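PDB 2O0A: spindle pole body-associated protein VIK1 from Saccharomyces cerevisiae, which binds microtubules and recruits the minus-end-directed motor KAR3 to them, forming with it a heterodimer that cross-links anti-parallel microtubules. Local coordinates for residues S100-G105 against N269-K274; K202-P207 against P220-F225; L111-A116 against N176-L181; T129-F134 against I165-K170. All coordinates share one frame; numbering follows the deposited sequence.

Contact 1 of 4, residues S100-G105 against N269-K274; sequences STTPHG and NLNDSK. With EDO (1,2-ethanediol), chain B.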
loop_
_atom_site.group_PDB
_atom_site.type_symbol
_atom_site.label_atom_id
_atom_site.label_comp_id
_atom_site.label_asym_id
_atom_site.label_seq_id
_atom_site.Cartn_x
_atom_site.Cartn_y
_atom_site.Cartn_z
ATOM N N SER A 100 8.502 2.040 3.409
ATOM C CA SER A 100 9.779 1.476 2.958
ATOM C C SER A 100 10.870 2.400 3.444
ATOM O O SER A 100 10.615 3.574 3.669
ATOM C CB SER A 100 9.826 1.425 1.444
ATOM O OG SER A 100 8.914 0.448 0.916
ATOM N N THR A 101 12.087 1.883 3.604
ATOM C CA THR A 101 13.206 2.765 3.970
ATOM C C THR A 101 14.273 2.833 2.871
ATOM O O THR A 101 15.317 3.492 3.034
ATOM C CB THR A 101 13.858 2.357 5.320
ATOM O OG1 THR A 101 14.283 0.992 5.242
ATOM C CG2 THR A 101 12.876 2.541 6.479
ATOM N N THR A 102 14.011 2.143 1.765
ATOM C CA THR A 102 14.873 2.151 0.589
ATOM C C THR A 102 14.002 2.343 -0.649
ATOM O O THR A 102 12.785 2.132 -0.581
ATOM C CB THR A 102 15.659 0.836 0.453
ATOM O OG1 THR A 102 14.752 -0.278 0.398
ATOM C CG2 THR A 102 16.619 0.654 1.618
ATOM N N PRO A 103 14.606 2.767 -1.773
ATOM C CA PRO A 103 13.857 2.899 -3.023
ATOM C C PRO A 103 13.070 1.634 -3.341
ATOM O O PRO A 103 13.623 0.521 -3.305
ATOM C CB PRO A 103 14.960 3.121 -4.059
ATOM C CG PRO A 103 16.022 3.829 -3.296
ATOM C CD PRO A 103 16.016 3.183 -1.934
ATOM N N HIS A 104 11.777 1.801 -3.630
ATOM C CA HIS A 104 10.912 0.669 -3.930
ATOM C C HIS A 104 10.072 0.840 -5.207
ATOM O O HIS A 104 8.854 0.525 -5.244
ATOM C CB HIS A 104 10.010 0.384 -2.730
ATOM C CG HIS A 104 10.611 -0.567 -1.735
ATOM N ND1 HIS A 104 10.129 -1.844 -1.540
ATOM C CD2 HIS A 104 11.661 -0.431 -0.891
ATOM C CE1 HIS A 104 10.857 -2.452 -0.618
ATOM N NE2 HIS A 104 11.791 -1.615 -0.203
ATOM N N GLY A 105 10.707 1.305 -6.281
ATOM C CA GLY A 105 10.016 1.427 -7.568
ATOM C C GLY A 105 9.465 0.125 -8.121
ATOM O O GLY A 105 8.443 0.121 -8.820
ATOM N N ASN A 269 7.544 -2.691 4.593
ATOM C CA ASN A 269 8.613 -3.376 3.869
ATOM C C ASN A 269 9.877 -3.346 4.704
ATOM O O ASN A 269 10.496 -2.290 4.860
ATOM C CB ASN A 269 8.842 -2.733 2.497
ATOM C CG ASN A 269 7.626 -2.847 1.604
ATOM O OD1 ASN A 269 7.374 -3.899 1.000
ATOM N ND2 ASN A 269 6.854 -1.756 1.506
ATOM N N LEU A 270 10.254 -4.509 5.228
ATOM C CA LEU A 270 11.353 -4.599 6.186
ATOM C C LEU A 270 12.549 -5.250 5.517
ATOM O O LEU A 270 12.560 -6.449 5.263
ATOM C CB LEU A 270 10.920 -5.376 7.439
ATOM C CG LEU A 270 9.619 -5.006 8.165
ATOM C CD1 LEU A 270 9.456 -5.890 9.387
ATOM C CD2 LEU A 270 9.552 -3.515 8.559
ATOM N N ASN A 271 13.556 -4.442 5.214
ATOM C CA ASN A 271 14.723 -4.933 4.497
ATOM C C ASN A 271 15.975 -4.208 4.943
ATOM O O ASN A 271 16.976 -4.195 4.237
ATOM C CB ASN A 271 14.516 -4.742 2.991
ATOM C CG ASN A 271 14.610 -3.286 2.572
ATOM O OD1 ASN A 271 14.392 -2.375 3.382
ATOM N ND2 ASN A 271 14.954 -3.055 1.309
ATOM N N ASP A 272 15.899 -3.610 6.125
ATOM C CA ASP A 272 16.859 -2.609 6.563
ATOM C C ASP A 272 17.062 -2.752 8.071
ATOM O O ASP A 272 16.241 -2.299 8.871
ATOM C CB ASP A 272 16.266 -1.241 6.223
ATOM C CG ASP A 272 17.220 -0.098 6.446
ATOM O OD1 ASP A 272 18.440 -0.322 6.621
ATOM O OD2 ASP A 272 16.726 1.050 6.429
ATOM N N SER A 273 18.169 -3.372 8.472
ATOM C CA SER A 273 18.395 -3.609 9.892
ATOM C C SER A 273 18.369 -2.362 10.780
ATOM O O SER A 273 17.798 -2.386 11.864
ATOM C CB SER A 273 19.691 -4.384 10.101
ATOM O OG SER A 273 19.525 -5.701 9.623
ATOM N N LYS A 274 18.972 -1.271 10.318
ATOM C CA LYS A 274 19.077 -0.074 11.161
ATOM C C LYS A 274 17.714 0.541 11.484
ATOM O O LYS A 274 17.530 1.104 12.547
ATOM C CB LYS A 274 20.048 0.957 10.577
ATOM C CG LYS A 274 19.610 1.608 9.291
ATOM C CD LYS A 274 20.576 2.724 8.930
ATOM C CE LYS A 274 19.901 3.780 8.084
ATOM N NZ LYS A 274 20.568 5.108 8.235
HETATM C C1 EDO B . 9.953 -6.191 0.701
HETATM O O1 EDO B . 9.592 -5.339 -0.385
HETATM C C2 EDO B . 11.258 -5.676 1.319
HETATM O O2 EDO B . 11.966 -4.901 0.333
HETATM O O HOH W 1 12.279 -0.876 2.896
HETATM O O HOH W 2 12.686 -1.225 6.027
#
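Asn-269 buries the largest area here: its CB lies 3.6 Å from Ser-100 OG and, in one of two His-104 conformers, 3.7 Å from the ring's CE1, oblique to the ring. Its ND2 is bonded to Leu-99 O, and its OD1 takes O1 of an ethanediol, probably from the crystallisation liquor, at 3.0 Å. Asn-271 meets Thr-102 head on, ND2 donating to OG1 over 2.9 Å; the bond is nearly straight at 166°, with the hydroxyl oxygen almost in the amide plane. A water that accepts from Thr-101 N lies 2.6 Å from Asn-271 OD1. Were Asn-271 a valine, Thr-102 OG1 would probably lose its donor and that water one of its contacts. Thr-101 holds OG1 between its backbone N and carbonyl carbon (chi1 57°), turned to Asp-272, and donates to OD2 at 2.7 Å on the anti side of the carboxylate; a second water donates to the same hydroxyl. The 100-105 loop, between strand 94-99 and helix 105-116, stands where kinesin motors carry the P-loop, but it has no lysine, and its threonines are tied to Asn-271, Asp-272 and waters, consistent with a motor fold that lacks a nucleotide-binding site.

Contact 2 of 4, residues K202-P207 against P220-F225; sequences KVQFFP and PVDFYF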
loop_
_atom_site.group_PDB
_atom_site.type_symbol
_atom_site.label_atom_id
_atom_site.label_comp_id
_atom_site.label_asym_id
_atom_site.label_seq_id
_atom_site.Cartn_x
_atom_site.Cartn_y
_atom_site.Cartn_z
ATOM N N LYS A 202 -3.278 7.849 -7.450
ATOM C CA LYS A 202 -4.722 7.676 -7.388
ATOM C C LYS A 202 -5.164 6.980 -8.661
ATOM O O LYS A 202 -4.847 7.430 -9.774
ATOM C CB LYS A 202 -5.431 9.033 -7.246
ATOM C CG LYS A 202 -6.950 8.895 -7.266
ATOM C CD LYS A 202 -7.604 10.245 -7.143
ATOM C CE LYS A 202 -9.121 10.043 -7.048
ATOM N NZ LYS A 202 -9.872 11.341 -7.180
ATOM N N VAL A 203 -5.856 5.855 -8.497
ATOM C CA VAL A 203 -6.358 5.076 -9.621
ATOM C C VAL A 203 -7.879 5.108 -9.527
ATOM O O VAL A 203 -8.450 4.883 -8.449
ATOM C CB VAL A 203 -5.837 3.612 -9.564
ATOM C CG1 VAL A 203 -6.476 2.757 -10.658
ATOM C CG2 VAL A 203 -4.310 3.576 -9.674
ATOM N N GLN A 204 -8.551 5.406 -10.638
ATOM C CA GLN A 204 -10.014 5.329 -10.669
ATOM C C GLN A 204 -10.411 4.135 -11.533
ATOM O O GLN A 204 -9.843 3.930 -12.605
ATOM C CB GLN A 204 -10.609 6.587 -11.276
ATOM C CG GLN A 204 -10.290 7.860 -10.528
ATOM C CD GLN A 204 -10.862 9.076 -11.251
ATOM O OE1 GLN A 204 -10.457 9.411 -12.372
ATOM N NE2 GLN A 204 -11.825 9.712 -10.625
ATOM N N PHE A 205 -11.383 3.375 -11.056
ATOM C CA PHE A 205 -11.930 2.246 -11.801
ATOM C C PHE A 205 -13.358 2.604 -12.230
ATOM O O PHE A 205 -14.243 2.642 -11.388
ATOM C CB PHE A 205 -11.968 0.989 -10.916
ATOM C CG PHE A 205 -10.599 0.473 -10.518
ATOM C CD1 PHE A 205 -9.930 -0.473 -11.309
ATOM C CD2 PHE A 205 -9.996 0.927 -9.349
ATOM C CE1 PHE A 205 -8.641 -0.948 -10.949
ATOM C CE2 PHE A 205 -8.726 0.441 -8.963
ATOM C CZ PHE A 205 -8.047 -0.485 -9.772
ATOM N N PHE A 206 -13.561 2.871 -13.522
ATOM C CA PHE A 206 -14.880 3.231 -14.048
ATOM C C PHE A 206 -15.517 1.991 -14.656
ATOM O O PHE A 206 -14.996 1.457 -15.638
ATOM C CB PHE A 206 -14.748 4.293 -15.135
ATOM C CG PHE A 206 -14.366 5.637 -14.624
ATOM C CD1 PHE A 206 -15.343 6.521 -14.179
ATOM C CD2 PHE A 206 -13.032 6.020 -14.570
ATOM C CE1 PHE A 206 -15.002 7.790 -13.703
ATOM C CE2 PHE A 206 -12.690 7.291 -14.086
ATOM C CZ PHE A 206 -13.678 8.164 -13.654
ATOM N N PRO A 207 -16.642 1.526 -14.093
ATOM C CA PRO A 207 -17.221 0.297 -14.636
ATOM C C PRO A 207 -17.694 0.466 -16.071
ATOM O O PRO A 207 -18.335 1.478 -16.417
ATOM C CB PRO A 207 -18.416 0.031 -13.711
ATOM C CG PRO A 207 -18.756 1.347 -13.140
ATOM C CD PRO A 207 -17.429 2.039 -12.955
ATOM N N PRO A 220 -16.635 6.336 -10.383
ATOM C CA PRO A 220 -15.615 5.313 -10.175
ATOM C C PRO A 220 -15.448 4.824 -8.736
ATOM O O PRO A 220 -15.900 5.474 -7.782
ATOM C CB PRO A 220 -14.351 6.047 -10.586
ATOM C CG PRO A 220 -14.597 7.504 -10.139
ATOM C CD PRO A 220 -16.122 7.684 -10.071
ATOM N N VAL A 221 -14.770 3.688 -8.586
ATOM C CA VAL A 221 -14.206 3.294 -7.296
ATOM C C VAL A 221 -12.793 3.839 -7.291
ATOM O O VAL A 221 -12.073 3.680 -8.277
ATOM C CB VAL A 221 -14.192 1.752 -7.124
ATOM C CG1 VAL A 221 -13.560 1.349 -5.811
ATOM C CG2 VAL A 221 -15.627 1.202 -7.225
ATOM N N ASP A 222 -12.427 4.512 -6.200
ATOM C CA ASP A 222 -11.105 5.141 -6.070
ATOM C C ASP A 222 -10.181 4.257 -5.260
ATOM O O ASP A 222 -10.579 3.704 -4.237
ATOM C CB ASP A 222 -11.206 6.484 -5.354
ATOM C CG ASP A 222 -12.072 7.490 -6.097
ATOM O OD1 ASP A 222 -12.109 7.467 -7.343
ATOM O OD2 ASP A 222 -12.708 8.319 -5.408
ATOM N N PHE A 223 -8.945 4.151 -5.744
ATOM C CA PHE A 223 -7.868 3.457 -5.042
ATOM C C PHE A 223 -6.677 4.393 -4.886
ATOM O O PHE A 223 -6.292 5.056 -5.846
ATOM C CB PHE A 223 -7.459 2.217 -5.845
ATOM C CG PHE A 223 -6.145 1.631 -5.401
ATOM C CD1 PHE A 223 -6.041 1.058 -4.138
ATOM C CD2 PHE A 223 -5.019 1.674 -6.232
ATOM C CE1 PHE A 223 -4.838 0.535 -3.681
ATOM C CE2 PHE A 223 -3.787 1.149 -5.796
ATOM C CZ PHE A 223 -3.692 0.575 -4.511
ATOM N N TYR A 224 -6.077 4.426 -3.688
ATOM C CA TYR A 224 -4.918 5.281 -3.429
ATOM C C TYR A 224 -3.749 4.434 -2.999
ATOM O O TYR A 224 -3.860 3.687 -2.027
ATOM C CB TYR A 224 -5.214 6.315 -2.333
ATOM C CG TYR A 224 -6.436 7.141 -2.613
ATOM C CD1 TYR A 224 -6.322 8.415 -3.179
ATOM C CD2 TYR A 224 -7.707 6.655 -2.289
ATOM C CE1 TYR A 224 -7.463 9.181 -3.438
ATOM C CE2 TYR A 224 -8.844 7.419 -2.556
ATOM C CZ TYR A 224 -8.710 8.661 -3.120
ATOM O OH TYR A 224 -9.840 9.424 -3.363
ATOM N N PHE A 225 -2.633 4.570 -3.713
ATOM C CA PHE A 225 -1.376 3.934 -3.328
ATOM C C PHE A 225 -0.463 5.005 -2.765
ATOM O O PHE A 225 -0.052 5.933 -3.477
ATOM C CB PHE A 225 -0.759 3.251 -4.545
ATOM C CG PHE A 225 0.585 2.622 -4.298
ATOM C CD1 PHE A 225 0.783 1.727 -3.260
ATOM C CD2 PHE A 225 1.638 2.883 -5.171
ATOM C CE1 PHE A 225 2.033 1.116 -3.057
ATOM C CE2 PHE A 225 2.888 2.274 -4.986
ATOM C CZ PHE A 225 3.088 1.387 -3.922
HETATM O O HOH W 3 -12.358 10.147 -8.020
#
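Val-203 and Phe-223 form an antiparallel hydrogen-bonded pair: Val-203 N donates to Phe-223 O at 2.8 Å, almost straight at 176°, and Phe-223 N returns the bond to Val-203 O. Phe-205 and Val-221 repeat the pattern, though Val-221 N to Phe-205 O is longer at 3.0 Å and its donor is tilted from the carbonyl plane. The strand axes pass 4.7 Å apart at 158°. CA-H...O contacts from Lys-202, Gln-204 and Asp-222 fill in between the bonds.

Apolar packing occupies the face that carries Val-203, Phe-205, Val-221 and Phe-223. Val-203 CB lies at the edge of the Phe-223 ring, 3.9 Å from CD2, and Phe-223 CB meets the edge of the Phe-205 ring at CE2. The chain is the C-terminal motor homology domain of VIK1, with the fold of a kinesin motor domain; these strands belong to its central sheet, and Leu-111 and Leu-115 of helix 105-116 cover this face.

Polar groups gather on the other face. A water accepts from Lys-202 NZ and Gln-204 NE2 and donates to Asp-222 OD1 at 2.8 Å. Lys-202, extended with CG anti to the backbone N (chi1 176°), runs alongside Tyr-224; its NZ and the Tyr-224 OH both bond to the backbone of Ile-165, and Gln-204 OE1 to Thr-129 OG1.

A CH-pi contact closes the end of the pairing: Pro-220 CB stands over the face of the Phe-206 ring, 3.7 Å from its centroid.

Contact 3 of 4, residues L111-A116 against N176-L181; sequences LIKFLA and NGLEDL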
loop_
_atom_site.group_PDB
_atom_site.type_symbol
_atom_site.label_atom_id
_atom_site.label_comp_id
_atom_site.label_asym_id
_atom_site.label_seq_id
_atom_site.Cartn_x
_atom_site.Cartn_y
_atom_site.Cartn_z
ATOM N N LEU A 111 2.560 -3.207 -8.957
ATOM C CA LEU A 111 1.191 -2.823 -8.655
ATOM C C LEU A 111 0.458 -2.481 -9.943
ATOM O O LEU A 111 -0.633 -2.977 -10.196
ATOM C CB LEU A 111 1.160 -1.615 -7.711
ATOM C CG LEU A 111 -0.218 -1.010 -7.444
ATOM C CD1 LEU A 111 -1.180 -1.999 -6.788
ATOM C CD2 LEU A 111 -0.059 0.224 -6.592
ATOM N N ILE A 112 1.062 -1.627 -10.758
ATOM C CA ILE A 112 0.406 -1.166 -11.981
ATOM C C ILE A 112 0.151 -2.321 -12.947
ATOM O O ILE A 112 -0.912 -2.408 -13.550
ATOM C CB ILE A 112 1.236 -0.066 -12.651
ATOM C CG1 ILE A 112 0.901 1.314 -12.078
ATOM C CG2 ILE A 112 0.933 -0.000 -14.156
ATOM C CD1 ILE A 112 0.500 1.377 -10.655
ATOM N N LYS A 113 1.107 -3.235 -13.035
ATOM C CA LYS A 113 0.952 -4.402 -13.900
ATOM C C LYS A 113 -0.206 -5.290 -13.429
ATOM O O LYS A 113 -1.006 -5.773 -14.241
ATOM C CB LYS A 113 2.257 -5.187 -13.944
ATOM C CG LYS A 113 3.342 -4.466 -14.698
ATOM C CD LYS A 113 4.417 -5.416 -15.155
ATOM C CE LYS A 113 5.535 -5.537 -14.152
ATOM N NZ LYS A 113 6.666 -6.320 -14.747
ATOM N N PHE A 114 -0.291 -5.504 -12.117
ATOM C CA PHE A 114 -1.372 -6.275 -11.511
ATOM C C PHE A 114 -2.750 -5.673 -11.834
ATOM O O PHE A 114 -3.726 -6.392 -12.104
ATOM C CB PHE A 114 -1.144 -6.359 -9.991
ATOM C CG PHE A 114 -2.352 -6.810 -9.231
ATOM C CD1 PHE A 114 -2.741 -8.151 -9.271
ATOM C CD2 PHE A 114 -3.104 -5.915 -8.476
ATOM C CE1 PHE A 114 -3.859 -8.590 -8.592
ATOM C CE2 PHE A 114 -4.233 -6.345 -7.773
ATOM C CZ PHE A 114 -4.625 -7.699 -7.848
ATOM N N LEU A 115 -2.830 -4.346 -11.781
ATOM C CA LEU A 115 -4.093 -3.659 -12.021
ATOM C C LEU A 115 -4.429 -3.574 -13.489
ATOM O O LEU A 115 -5.571 -3.823 -13.871
ATOM C CB LEU A 115 -4.043 -2.237 -11.473
ATOM C CG LEU A 115 -3.861 -2.129 -9.968
ATOM C CD1 LEU A 115 -3.730 -0.665 -9.552
ATOM C CD2 LEU A 115 -5.014 -2.833 -9.246
ATOM N N ALA A 116 -3.452 -3.224 -14.304
ATOM C CA ALA A 116 -3.789 -2.573 -15.563
ATOM C C ALA A 116 -3.081 -3.047 -16.816
ATOM O O ALA A 116 -3.236 -2.425 -17.865
ATOM C CB ALA A 116 -3.654 -1.055 -15.400
ATOM N N ASN A 176 -2.741 -0.213 -21.842
ATOM C CA ASN A 176 -1.789 -1.324 -21.832
ATOM C C ASN A 176 -0.739 -1.144 -20.731
ATOM O O ASN A 176 0.451 -0.958 -21.005
ATOM C CB ASN A 176 -1.127 -1.475 -23.209
ATOM C CG ASN A 176 -2.140 -1.609 -24.343
ATOM O OD1 ASN A 176 -3.019 -2.470 -24.313
ATOM N ND2 ASN A 176 -2.016 -0.748 -25.347
ATOM N N GLY A 177 -1.196 -1.179 -19.484
ATOM C CA GLY A 177 -0.312 -1.148 -18.325
ATOM C C GLY A 177 0.749 -0.068 -18.377
ATOM O O GLY A 177 0.456 1.091 -18.695
ATOM N N LEU A 178 1.989 -0.459 -18.092
ATOM C CA LEU A 178 3.105 0.483 -17.986
ATOM C C LEU A 178 3.409 1.272 -19.265
ATOM O O LEU A 178 4.061 2.312 -19.213
ATOM C CB LEU A 178 4.361 -0.239 -17.495
ATOM C CG LEU A 178 4.341 -0.761 -16.056
ATOM C CD1 LEU A 178 5.453 -1.771 -15.874
ATOM C CD2 LEU A 178 4.494 0.380 -15.066
ATOM N N GLU A 179 2.903 0.787 -20.401
ATOM C CA GLU A 179 3.138 1.399 -21.720
ATOM C C GLU A 179 2.515 2.788 -21.867
ATOM O O GLU A 179 2.950 3.597 -22.688
ATOM C CB GLU A 179 2.604 0.471 -22.821
ATOM C CG GLU A 179 3.370 -0.843 -22.922
ATOM C CD GLU A 179 2.635 -1.912 -23.712
ATOM O OE1 GLU A 179 2.047 -1.592 -24.768
ATOM O OE2 GLU A 179 2.651 -3.081 -23.276
ATOM N N ASP A 180 1.493 3.058 -21.070
ATOM C CA ASP A 180 0.817 4.349 -21.106
ATOM C C ASP A 180 1.392 5.334 -20.111
ATOM O O ASP A 180 0.942 6.491 -20.028
ATOM C CB ASP A 180 -0.675 4.154 -20.884
ATOM C CG ASP A 180 -1.335 3.466 -22.053
ATOM O OD1 ASP A 180 -0.968 3.773 -23.207
ATOM O OD2 ASP A 180 -2.198 2.604 -21.821
ATOM N N LEU A 181 2.383 4.879 -19.352
ATOM C CA LEU A 181 2.982 5.709 -18.318
ATOM C C LEU A 181 4.394 6.127 -18.710
ATOM O O LEU A 181 5.010 5.487 -19.583
ATOM C CB LEU A 181 2.972 4.967 -16.975
ATOM C CG LEU A 181 1.567 4.644 -16.462
ATOM C CD1 LEU A 181 1.656 3.715 -15.265
ATOM C CD2 LEU A 181 0.776 5.902 -16.130
#
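The backbones touch where Gly-177 N donates to Ala-116 O at 2.9 Å, a weak bond since the angle at the hydrogen is only 127°.

Leu-178 forks over the helix. Its CD2 meets Ile-112 CG2 at 3.7 Å, while CD1 lies 3.6 Å from CG of Lys-113, so the lysine contributes its aliphatic part. Ile-112 turns CG2 to the side away from its backbone N (chi1 -86°, measured to CG1) and thereby presents that methyl to two leucines at once, Leu-181 CD1 being the second at 3.9 Å.

Helix 105-116 follows the loop that replaces the P-loop of kinesin motors and packs on the central sheet; the 176-181 loop, coming from strand 172-174, lies against one side of the last turns of the helix. Phe-185 and Leu-130 add to the apolar surroundings of Ile-112, and Gln-123 NE2 also bonds to Ala-116 O. Gly-177 has backbone angles (phi 48°, psi -132°) that a residue with a side chain seldom adopts, and a short 3-10 turn, 178-180, follows it. Within the loop, Asp-180 OD2 accepts from the backbone N of Asn-176 at 2.9 Å and from that of Glu-175, tying the turn back on itself.

Contact 4 of 4, residues T129-F134 against I165-K170; sequences TLQFVF and ISLDSK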
loop_
_atom_site.group_PDB
_atom_site.type_symbol
_atom_site.label_atom_id
_atom_site.label_comp_id
_atom_site.label_asym_id
_atom_site.label_seq_id
_atom_site.Cartn_x
_atom_site.Cartn_y
_atom_site.Cartn_z
ATOM N N THR A 129 -7.906 4.773 -14.748
ATOM C CA THR A 129 -7.092 5.988 -14.846
ATOM C C THR A 129 -6.050 6.048 -13.742
ATOM O O THR A 129 -6.182 5.381 -12.720
ATOM C CB THR A 129 -7.949 7.264 -14.724
ATOM O OG1 THR A 129 -8.385 7.414 -13.373
ATOM C CG2 THR A 129 -9.162 7.168 -15.624
ATOM N N LEU A 130 -5.029 6.863 -13.960
ATOM C CA LEU A 130 -3.973 7.032 -12.971
ATOM C C LEU A 130 -3.470 8.465 -12.914
ATOM O O LEU A 130 -3.308 9.112 -13.945
ATOM C CB LEU A 130 -2.820 6.049 -13.262
ATOM C CG LEU A 130 -1.693 5.922 -12.223
ATOM C CD1 LEU A 130 -1.126 4.492 -12.143
ATOM C CD2 LEU A 130 -0.574 6.932 -12.500
ATOM N N GLN A 131 -3.251 8.926 -11.690
ATOM C CA GLN A 131 -2.499 10.156 -11.409
ATOM C C GLN A 131 -1.412 9.812 -10.413
ATOM O O GLN A 131 -1.563 8.870 -9.641
ATOM C CB GLN A 131 -3.409 11.221 -10.799
ATOM C CG GLN A 131 -4.529 11.650 -11.741
ATOM C CD GLN A 131 -5.538 12.500 -11.050
ATOM O OE1 GLN A 131 -6.372 12.000 -10.296
ATOM N NE2 GLN A 131 -5.481 13.797 -11.294
ATOM N N PHE A 132 -0.331 10.577 -10.423
ATOM C CA PHE A 132 0.818 10.279 -9.560
ATOM C C PHE A 132 1.476 11.599 -9.214
ATOM O O PHE A 132 1.982 12.288 -10.093
ATOM C CB PHE A 132 1.763 9.331 -10.327
ATOM C CG PHE A 132 3.003 8.901 -9.583
ATOM C CD1 PHE A 132 3.138 9.036 -8.207
ATOM C CD2 PHE A 132 4.031 8.301 -10.299
ATOM C CE1 PHE A 132 4.310 8.616 -7.549
ATOM C CE2 PHE A 132 5.193 7.862 -9.651
ATOM C CZ PHE A 132 5.337 8.028 -8.297
ATOM N N VAL A 133 1.428 11.950 -7.932
ATOM C CA VAL A 133 2.074 13.167 -7.452
ATOM C C VAL A 133 3.029 12.852 -6.308
ATOM O O VAL A 133 2.954 11.787 -5.707
ATOM C CB VAL A 133 1.051 14.223 -6.970
ATOM C CG1 VAL A 133 0.076 14.588 -8.083
ATOM C CG2 VAL A 133 0.307 13.731 -5.741
ATOM N N PHE A 134 3.928 13.793 -6.021
ATOM C CA PHE A 134 4.814 13.675 -4.868
ATOM C C PHE A 134 4.728 14.933 -4.017
ATOM O O PHE A 134 4.833 16.040 -4.542
ATOM C CB PHE A 134 6.257 13.425 -5.309
ATOM C CG PHE A 134 7.194 13.142 -4.176
ATOM C CD1 PHE A 134 7.177 11.904 -3.545
ATOM C CD2 PHE A 134 8.089 14.110 -3.737
ATOM C CE1 PHE A 134 8.032 11.626 -2.496
ATOM C CE2 PHE A 134 8.958 13.843 -2.681
ATOM C CZ PHE A 134 8.926 12.596 -2.061
ATOM N N ILE A 165 -10.225 12.263 -2.510
ATOM C CA ILE A 165 -9.265 13.351 -2.654
ATOM C C ILE A 165 -9.116 13.609 -4.147
ATOM O O ILE A 165 -8.796 12.690 -4.917
ATOM C CB ILE A 165 -7.872 13.029 -2.061
ATOM C CG1 ILE A 165 -7.976 12.659 -0.573
ATOM C CG2 ILE A 165 -6.915 14.221 -2.259
ATOM C CD1 ILE A 165 -6.719 12.055 -0.000
ATOM N N SER A 166 -9.385 14.848 -4.555
ATOM C CA SER A 166 -9.182 15.279 -5.929
ATOM C C SER A 166 -7.770 15.788 -6.112
ATOM O O SER A 166 -7.291 16.642 -5.359
ATOM C CB SER A 166 -10.177 16.386 -6.299
ATOM O OG SER A 166 -11.486 15.866 -6.237
ATOM N N LEU A 167 -7.102 15.235 -7.116
ATOM C CA LEU A 167 -5.775 15.676 -7.494
ATOM C C LEU A 167 -5.905 16.531 -8.743
ATOM O O LEU A 167 -6.483 16.104 -9.746
ATOM C CB LEU A 167 -4.861 14.469 -7.762
ATOM C CG LEU A 167 -4.184 13.726 -6.599
ATOM C CD1 LEU A 167 -5.153 13.199 -5.547
ATOM C CD2 LEU A 167 -3.358 12.582 -7.163
ATOM N N ASP A 168 -5.405 17.759 -8.658
ATOM C CA ASP A 168 -5.252 18.598 -9.823
ATOM C C ASP A 168 -3.848 18.300 -10.312
ATOM O O ASP A 168 -2.867 18.882 -9.836
ATOM C CB ASP A 168 -5.425 20.069 -9.428
ATOM C CG ASP A 168 -5.216 21.024 -10.576
ATOM O OD1 ASP A 168 -4.919 20.597 -11.715
ATOM O OD2 ASP A 168 -5.356 22.244 -10.322
ATOM N N SER A 169 -3.771 17.307 -11.201
ATOM C CA SER A 169 -2.518 16.826 -11.757
ATOM C C SER A 169 -2.867 16.010 -12.983
ATOM O O SER A 169 -4.030 15.647 -13.187
ATOM C CB SER A 169 -1.762 15.965 -10.735
ATOM O OG SER A 169 -2.366 14.689 -10.595
ATOM N N LYS A 170 -1.859 15.736 -13.804
ATOM C CA LYS A 170 -2.050 14.994 -15.042
ATOM C C LYS A 170 -2.693 13.635 -14.792
ATOM O O LYS A 170 -2.233 12.863 -13.938
ATOM C CB LYS A 170 -0.708 14.802 -15.733
ATOM C CG LYS A 170 -0.772 14.007 -17.027
ATOM C CD LYS A 170 -1.556 14.727 -18.110
ATOM C CE LYS A 170 -1.730 13.830 -19.332
ATOM N NZ LYS A 170 -0.424 13.289 -19.818
HETATM O O HOH W 4 -8.420 13.258 -8.915
HETATM O O HOH W 5 -0.492 13.077 -11.984
#
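The Gln-131 and Leu-167 side chains run antiparallel, alongside one another, which carries the glutamine amide up to the backbone of the 165-170 segment. CG lies anti to the carbonyl carbon (chi1 -63°) and the chain then runs extended, so that NE2 reaches two carbonyls: Leu-167 O and Ser-169 O, each at 3.0 Å. The two oxygens stand at roughly a right angle about NE2, one for each N-H, and each is approached from above its carbonyl plane. OE1 accepts from a water at 2.8 Å, and that water in turn accepts from Leu-167 N.

Beside the amide, Val-133 meets Ser-169, its CG1 3.5 Å from the serine CB, and crosses Leu-167 at 4.1 Å from CG1 to CD2. A second water lies 2.8 Å from Ser-169 OG and accepts from Phe-132 N.

Putting a leucine at Gln-131 would probably deprive the Leu-167 and Ser-169 carbonyls of their shared donor and take from the first water the acceptor at OE1. Strand 165-168 pairs antiparallel with strand 157-160 in a two-stranded sheet beside strand 126-136 of the central sheet. The touching parts run 106° apart, so the two are not paired as in a sheet; a buried side-chain amide, with both N-H groups and its oxygen engaged, joins them instead.

How the contacts relate
Contacts 2, 3 and 4 form one connected region, while contact 1 stands apart, its centre 23 to 27 Å from theirs. Contacts 2 and 4, centres 11 Å apart, share the central sheet: Lys-202 O and Gln-131 N, at 2.9 Å, probably hydrogen-bond between neighbouring strands. Contact 3 lies against the apolar side of that sheet, where Leu-111 CD2 comes 3.4 Å from Phe-225 CG of contact 2 and Ile-112 CG1 comes 3.8 Å from Leu-130 CD1 of contact 4. Helix 105-116 starts at contact 1, in the position of the nucleotide site of active kinesins, which this domain lacks; an ethanediol sits there on Asn-269. The helix's far end makes contact 3.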